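Local coordinates for ferric iron-binding protein HitA (Pseudomonas aeruginosa PAO1, PDB 6IWF) that binds ferric iron as a bacterial solute-binding protein, probably handing it on for uptake into the cell, and is implicated in gallium internalization, at residues I19-F23 and Q243-M248; I97-A101 and Q254-L258; L163-K167 and L301-L307. All coordinates share one frame; numbering follows the deposited sequence.

Interaction 1. Residues I19-F23 and Q243-M248; sequences IAKAF and QFVAFM
Ile19 reaches across to helix 238-248 with its CG1 branch. Its first torsion sends CG1 away from the backbone N (chi1 -173°), and the bend at the next bond brings CD1 to 3.6 Å from Phe247 CE2, oblique to that ring. CG1 itself meets Met248 CG at 4.1 Å, the two side chains crossing at about a right angle; a branched aliphatic chain suits a place between an aromatic ring and the methylene chain of a methionine. Ala20 points its methyl away from this helix, touches Val31 and Ile33 of strand 30-35, and offers Phe244 little more than its CA. Further along the helix, the small Ala22 lets the rim of Phe247 come close: its CB sits in the plane of that ring, 3.7 Å from CE2. Phe23 then fills the centre, its ring entering between Phe244 and Phe247. Phe244 turns its edge to one face of Phe23 in a T-shaped pair, centroids 4.9 Å apart and planes at 70°, and its CB adds a CH-pi contact over the same ring. Phe23 in turn points its own edge at the face of Phe247, an offset edge-to-face pair with centroids 5.7 Å apart. Gln243 adds its CG in the Phe23 plane, 3.9 Å from CE1 of that ring. The 10.5 Å between the helix axes, crossing at 111°, leaves room for these large rings. The result is an aromatic cluster joining two helices against the strands of an alpha/beta lobe, as in periplasmic binding proteins.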
# COMPACT_ATOMS: atom_id res chain seq x y z
N ILE A 19 -16.07 -0.26 -4.75
CA ILE A 19 -15.83 -0.43 -6.17
C ILE A 19 -16.69 -1.57 -6.72
O ILE A 19 -17.17 -1.50 -7.85
CB ILE A 19 -14.32 -0.62 -6.47
CG1 ILE A 19 -14.05 -0.62 -7.97
CG2 ILE A 19 -13.78 -1.89 -5.82
CD1 ILE A 19 -14.45 0.67 -8.65
N ALA A 20 -16.91 -2.62 -5.92
CA ALA A 20 -17.79 -3.70 -6.37
C ALA A 20 -19.21 -3.20 -6.58
O ALA A 20 -19.88 -3.58 -7.54
CB ALA A 20 -17.78 -4.86 -5.37
N LYS A 21 -19.67 -2.32 -5.68
CA LYS A 21 -21.01 -1.76 -5.81
C LYS A 21 -21.12 -0.89 -7.06
O LYS A 21 -22.08 -1.00 -7.82
CB LYS A 21 -21.37 -0.96 -4.56
CG LYS A 21 -22.82 -0.45 -4.53
CD LYS A 21 -23.80 -1.54 -4.96
CE LYS A 21 -25.17 -1.36 -4.30
NZ LYS A 21 -26.27 -1.99 -5.09
N ALA A 22 -20.13 -0.02 -7.28
CA ALA A 22 -20.16 0.86 -8.44
C ALA A 22 -20.18 0.07 -9.75
O ALA A 22 -20.93 0.40 -10.67
CB ALA A 22 -18.98 1.83 -8.40
N PHE A 23 -19.35 -0.97 -9.85
CA PHE A 23 -19.34 -1.78 -11.06
C PHE A 23 -20.67 -2.50 -11.26
O PHE A 23 -21.19 -2.57 -12.38
CB PHE A 23 -18.19 -2.80 -11.01
CG PHE A 23 -18.02 -3.59 -12.27
CD1 PHE A 23 -17.41 -3.02 -13.37
CD2 PHE A 23 -18.43 -4.92 -12.33
CE1 PHE A 23 -17.22 -3.74 -14.52
CE2 PHE A 23 -18.24 -5.65 -13.48
CZ PHE A 23 -17.64 -5.07 -14.58
N GLN A 243 -13.08 -5.91 -18.09
CA GLN A 243 -13.95 -4.75 -17.92
C GLN A 243 -13.88 -4.21 -16.50
O GLN A 243 -13.89 -2.99 -16.29
CB GLN A 243 -15.39 -5.16 -18.26
CG GLN A 243 -16.39 -4.05 -18.29
CD GLN A 243 -17.72 -4.55 -18.81
OE1 GLN A 243 -17.78 -5.60 -19.47
NE2 GLN A 243 -18.79 -3.82 -18.51
N PHE A 244 -13.83 -5.11 -15.52
CA PHE A 244 -13.78 -4.68 -14.12
C PHE A 244 -12.51 -3.89 -13.82
O PHE A 244 -12.57 -2.83 -13.20
CB PHE A 244 -13.90 -5.89 -13.20
CG PHE A 244 -13.97 -5.52 -11.76
CD1 PHE A 244 -12.81 -5.34 -11.00
CD2 PHE A 244 -15.20 -5.30 -11.15
CE1 PHE A 244 -12.88 -4.97 -9.67
CE2 PHE A 244 -15.27 -4.93 -9.81
CZ PHE A 244 -14.11 -4.77 -9.07
N VAL A 245 -11.35 -4.41 -14.24
CA VAL A 245 -10.10 -3.72 -13.93
C VAL A 245 -10.05 -2.38 -14.66
O VAL A 245 -9.63 -1.37 -14.09
CB VAL A 245 -8.88 -4.59 -14.27
CG1 VAL A 245 -7.61 -3.78 -14.10
CG2 VAL A 245 -8.83 -5.79 -13.33
N ALA A 246 -10.55 -2.34 -15.90
CA ALA A 246 -10.65 -1.07 -16.61
C ALA A 246 -11.54 -0.09 -15.86
O ALA A 246 -11.24 1.11 -15.79
CB ALA A 246 -11.16 -1.31 -18.03
N PHE A 247 -12.64 -0.57 -15.27
CA PHE A 247 -13.54 0.32 -14.55
C PHE A 247 -12.88 0.85 -13.28
O PHE A 247 -13.18 1.97 -12.85
CB PHE A 247 -14.85 -0.40 -14.26
CG PHE A 247 -15.83 0.41 -13.47
CD1 PHE A 247 -16.61 1.37 -14.08
CD2 PHE A 247 -15.96 0.21 -12.10
CE1 PHE A 247 -17.50 2.12 -13.35
CE2 PHE A 247 -16.85 0.96 -11.36
CZ PHE A 247 -17.63 1.92 -12.00
N MET A 248 -11.97 0.08 -12.68
CA MET A 248 -11.27 0.58 -11.50
C MET A 248 -10.47 1.84 -11.81
O MET A 248 -10.20 2.64 -10.91
CB MET A 248 -10.35 -0.50 -10.93
CG MET A 248 -11.08 -1.77 -10.53
SD MET A 248 -9.88 -2.97 -9.89
CE MET A 248 -9.60 -2.26 -8.26

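Interaction 2. Residues I97-A101 and Q254-L258; sequences IGITA and QKAIL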
# COMPACT_ATOMS: atom_id res chain seq x y z
N ILE A 97 -1.79 -3.82 -12.82
CA ILE A 97 -1.84 -2.38 -13.02
C ILE A 97 -2.08 -1.68 -11.69
O ILE A 97 -2.86 -2.15 -10.86
CB ILE A 97 -2.92 -1.99 -14.05
CG1 ILE A 97 -2.72 -0.54 -14.50
CG2 ILE A 97 -4.33 -2.25 -13.53
CD1 ILE A 97 -3.38 -0.25 -15.86
N GLY A 98 -1.38 -0.57 -11.49
CA GLY A 98 -1.56 0.20 -10.27
C GLY A 98 -2.90 0.92 -10.28
O GLY A 98 -3.39 1.35 -11.32
N ILE A 99 -3.51 1.01 -9.10
CA ILE A 99 -4.83 1.61 -8.92
C ILE A 99 -4.74 2.90 -8.12
O ILE A 99 -5.29 3.92 -8.52
CB ILE A 99 -5.81 0.62 -8.26
CG1 ILE A 99 -5.90 -0.69 -9.06
CG2 ILE A 99 -7.18 1.26 -8.12
CD1 ILE A 99 -6.28 -0.50 -10.52
N THR A 100 -4.07 2.85 -6.96
CA THR A 100 -3.79 4.05 -6.18
C THR A 100 -2.35 3.98 -5.69
O THR A 100 -1.73 2.92 -5.69
CB THR A 100 -4.70 4.21 -4.95
OG1 THR A 100 -4.44 3.14 -4.03
CG2 THR A 100 -6.19 4.22 -5.35
N ALA A 101 -1.83 5.13 -5.28
CA ALA A 101 -0.53 5.21 -4.63
C ALA A 101 -0.69 5.86 -3.26
O ALA A 101 -1.62 6.63 -3.03
CB ALA A 101 0.49 6.02 -5.46
N GLN A 254 -12.23 5.31 -9.98
CA GLN A 254 -11.24 5.97 -9.12
C GLN A 254 -11.93 6.79 -8.03
O GLN A 254 -11.49 6.79 -6.87
CB GLN A 254 -10.32 6.84 -9.95
CG GLN A 254 -9.44 6.05 -10.92
CD GLN A 254 -8.15 5.61 -10.28
OE1 GLN A 254 -7.19 6.38 -10.20
NE2 GLN A 254 -8.10 4.36 -9.82
N LYS A 255 -13.02 7.48 -8.38
CA LYS A 255 -13.70 8.28 -7.36
C LYS A 255 -14.32 7.40 -6.29
O LYS A 255 -14.23 7.71 -5.10
CB LYS A 255 -14.74 9.18 -8.02
CG LYS A 255 -14.13 10.28 -8.86
CD LYS A 255 -15.04 11.49 -9.02
CE LYS A 255 -14.23 12.76 -9.24
NZ LYS A 255 -13.46 13.13 -8.02
N ALA A 256 -14.91 6.26 -6.68
CA ALA A 256 -15.46 5.33 -5.70
C ALA A 256 -14.37 4.83 -4.76
O ALA A 256 -14.56 4.75 -3.54
CB ALA A 256 -16.14 4.16 -6.41
N ILE A 257 -13.21 4.47 -5.33
CA ILE A 257 -12.11 3.97 -4.51
C ILE A 257 -11.60 5.06 -3.58
O ILE A 257 -11.41 4.83 -2.38
CB ILE A 257 -10.99 3.42 -5.42
CG1 ILE A 257 -11.46 2.12 -6.09
CG2 ILE A 257 -9.71 3.20 -4.64
CD1 ILE A 257 -10.60 1.70 -7.27
N LEU A 258 -11.39 6.27 -4.11
CA LEU A 258 -10.84 7.36 -3.32
C LEU A 258 -11.82 7.85 -2.26
O LEU A 258 -11.39 8.46 -1.27
CB LEU A 258 -10.42 8.50 -4.24
CG LEU A 258 -9.23 8.08 -5.11
CD1 LEU A 258 -8.82 9.19 -6.08
CD2 LEU A 258 -8.06 7.65 -4.23
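Strand 97-101 and helix 254-258 run at 46° to each other with their axes 9.6 Å apart, and the backbones come closest at Ile99 and Gln254, whose CA atoms are 7.8 Å apart. Between them Gln254 gives the polar link. Its chain bends at chi2 (-88°), bringing NE2 to 3.1 Å from Ile99 O in a fairly straight bond, the N-H...O angle being 162°. The acceptor lies in the plane of the amide, whereas the donor is tilted from the carbonyl plane. NE2 also bonds Met248 O, and OE1 accepts from Arg267 N, so partners at both ends of the amide fix its rotation; glutamine suits this buried place because it can donate and accept at once. Beside it the contact is apolar. Ile99 CG2 meets Ile257 CD1 at 3.6 Å, and Thr100 CG2 touches Ile257 CG2 at 3.7 Å. Threonine serves two purposes here: its methyl touches the helix while OG1 bonds Ser227 and Glu263. Its side chain lies about 7 Å from that of the iron ligand Tyr196. This is helix-on-sheet packing of the solute-binding fold: strand 97-108 pairs with strands 224-231 and 264-265, Tyr58 of strand 56-59 touches both isoleucines, and Pro265 lies against Gln254 and Leu258.

Interaction 3. Residues L163-K167 and L301-L307; sequences LTGLK and LERDVGL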
# COMPACT_ATOMS: atom_id res chain seq x y z
N LEU A 163 17.67 -1.81 11.10
CA LEU A 163 16.58 -2.63 11.61
C LEU A 163 16.92 -3.21 12.97
O LEU A 163 16.03 -3.41 13.80
CB LEU A 163 16.24 -3.74 10.61
CG LEU A 163 14.85 -4.34 10.77
CD1 LEU A 163 13.75 -3.27 10.65
CD2 LEU A 163 14.62 -5.48 9.76
N THR A 164 18.21 -3.46 13.23
CA THR A 164 18.63 -3.85 14.57
C THR A 164 18.30 -2.77 15.59
O THR A 164 17.77 -3.05 16.66
CB THR A 164 20.13 -4.15 14.58
OG1 THR A 164 20.38 -5.29 13.76
CG2 THR A 164 20.62 -4.44 16.00
N GLY A 165 18.59 -1.51 15.24
CA GLY A 165 18.20 -0.41 16.12
C GLY A 165 16.70 -0.33 16.33
O GLY A 165 16.24 -0.09 17.44
N LEU A 166 15.91 -0.54 15.26
CA LEU A 166 14.46 -0.53 15.45
C LEU A 166 14.00 -1.66 16.38
O LEU A 166 13.10 -1.46 17.20
CB LEU A 166 13.74 -0.60 14.10
CG LEU A 166 13.23 0.75 13.61
CD1 LEU A 166 14.37 1.72 13.35
CD2 LEU A 166 12.39 0.54 12.34
N LYS A 167 14.61 -2.84 16.26
CA LYS A 167 14.28 -3.92 17.20
C LYS A 167 14.63 -3.53 18.64
O LYS A 167 13.88 -3.85 19.58
CB LYS A 167 15.01 -5.21 16.80
CG LYS A 167 14.89 -6.36 17.84
CD LYS A 167 13.63 -7.17 17.63
CE LYS A 167 13.64 -8.46 18.46
NZ LYS A 167 14.85 -9.30 18.24
N LEU A 301 15.56 -10.38 6.02
CA LEU A 301 16.20 -9.55 7.03
C LEU A 301 15.30 -9.38 8.24
O LEU A 301 15.76 -9.45 9.39
CB LEU A 301 16.56 -8.19 6.42
CG LEU A 301 17.15 -7.17 7.38
CD1 LEU A 301 18.40 -7.75 8.05
CD2 LEU A 301 17.48 -5.87 6.63
N GLU A 302 14.01 -9.14 8.01
CA GLU A 302 13.05 -9.08 9.11
C GLU A 302 13.08 -10.36 9.94
O GLU A 302 13.05 -10.32 11.17
CB GLU A 302 11.65 -8.86 8.57
CG GLU A 302 11.35 -7.46 8.09
CD GLU A 302 9.89 -7.31 7.66
OE1 GLU A 302 9.41 -6.17 7.55
OE2 GLU A 302 9.22 -8.35 7.43
N ARG A 303 13.14 -11.51 9.27
CA ARG A 303 13.20 -12.78 9.99
C ARG A 303 14.48 -12.89 10.79
O ARG A 303 14.46 -13.33 11.95
CB ARG A 303 13.07 -13.93 9.01
CG ARG A 303 11.66 -14.16 8.55
CD ARG A 303 10.90 -15.10 9.50
NE ARG A 303 9.46 -15.04 9.23
CZ ARG A 303 8.89 -15.43 8.09
NH1 ARG A 303 7.58 -15.33 7.94
NH2 ARG A 303 9.62 -15.93 7.10
N ASP A 304 15.61 -12.48 10.20
CA ASP A 304 16.89 -12.61 10.89
C ASP A 304 16.93 -11.75 12.14
O ASP A 304 17.47 -12.17 13.17
CB ASP A 304 18.03 -12.26 9.95
CG ASP A 304 18.17 -13.23 8.78
OD1 ASP A 304 17.48 -14.28 8.78
OD2 ASP A 304 18.98 -12.96 7.87
N VAL A 305 16.34 -10.54 12.08
CA VAL A 305 16.32 -9.64 13.24
C VAL A 305 15.22 -10.00 14.24
O VAL A 305 15.22 -9.47 15.36
CB VAL A 305 16.20 -8.20 12.70
CG1 VAL A 305 16.06 -7.16 13.82
CG2 VAL A 305 17.43 -7.89 11.87
N GLY A 306 14.31 -10.90 13.89
CA GLY A 306 13.27 -11.30 14.83
C GLY A 306 12.04 -10.43 14.84
O GLY A 306 11.34 -10.38 15.86
N LEU A 307 11.75 -9.73 13.75
CA LEU A 307 10.62 -8.83 13.69
C LEU A 307 9.45 -9.41 12.91
O LEU A 307 8.35 -8.87 12.96
CB LEU A 307 11.06 -7.50 13.05
CG LEU A 307 11.88 -6.58 13.95
CD1 LEU A 307 12.34 -5.36 13.16
CD2 LEU A 307 11.08 -6.16 15.19
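Leu163 and Leu307 reach toward each other tip to tip and form the centre of the apolar contact, with CD1 of Leu163 3.6 Å from CD1 of Leu307. The other methyl of Leu163, CD2, is turned to helix 296-305, where it lies 3.9 Å from Leu301 CG and also rests on the backbone at Glu302 CA. A leucine suits this place because its fork can serve two neighbours at once. Val305, more compact, fits where the backbones approach: its CG1, anti to the backbone N (chi1 176°), meets Lys167 CB at 3.7 Å. The helix ends beside this contact in a Schellman motif, with Gly306 at positive phi (86°) and bonds back from Leu307 N to Glu302 O and from Gly306 N to Arg303 O. Having no side chain, glycine takes this conformation readily, beside the Lys167 amine. Polar contact comes from Lys167, whose chain bends at chi2 and chi4 to curl over the helix end. Its NZ donates to Val305 O at 2.9 Å, in the carbonyl plane with a C=O...N angle of 157°; a positive ammonium group is probably favourable at this C-terminal end, where the helix dipole is expected to be negative. The aliphatic part is used as well: Lys167 CD packs 3.7 Å from Leu307 CD2, the side chains running past each other in opposite directions. Phe143 of helix 141-154 touches Leu163, Leu166 and Glu302.

In the fold
From the N terminus, helix 13-27 waits some 220 residues for helix 238-248, and interaction 1 closes this longest loop. Strand 97-108 meets helix 251-258 in interaction 2, closing a loop of about 150 residues, and interaction 3 closes one of about 130, joining helix 156-169 to helix 296-305 and the C-terminal end of the modelled chain. Each pair of loops crosses, because the second segments return in the same order as the first. Interactions 1 and 2 touch, Val245 against Ile97 and Ile19 against Ile257, and the successive helices 238-248 and 251-258 pack on the same side of the chain's centre. Interaction 3 lies on the opposite side, its centre about 39 Å from that of interaction 1.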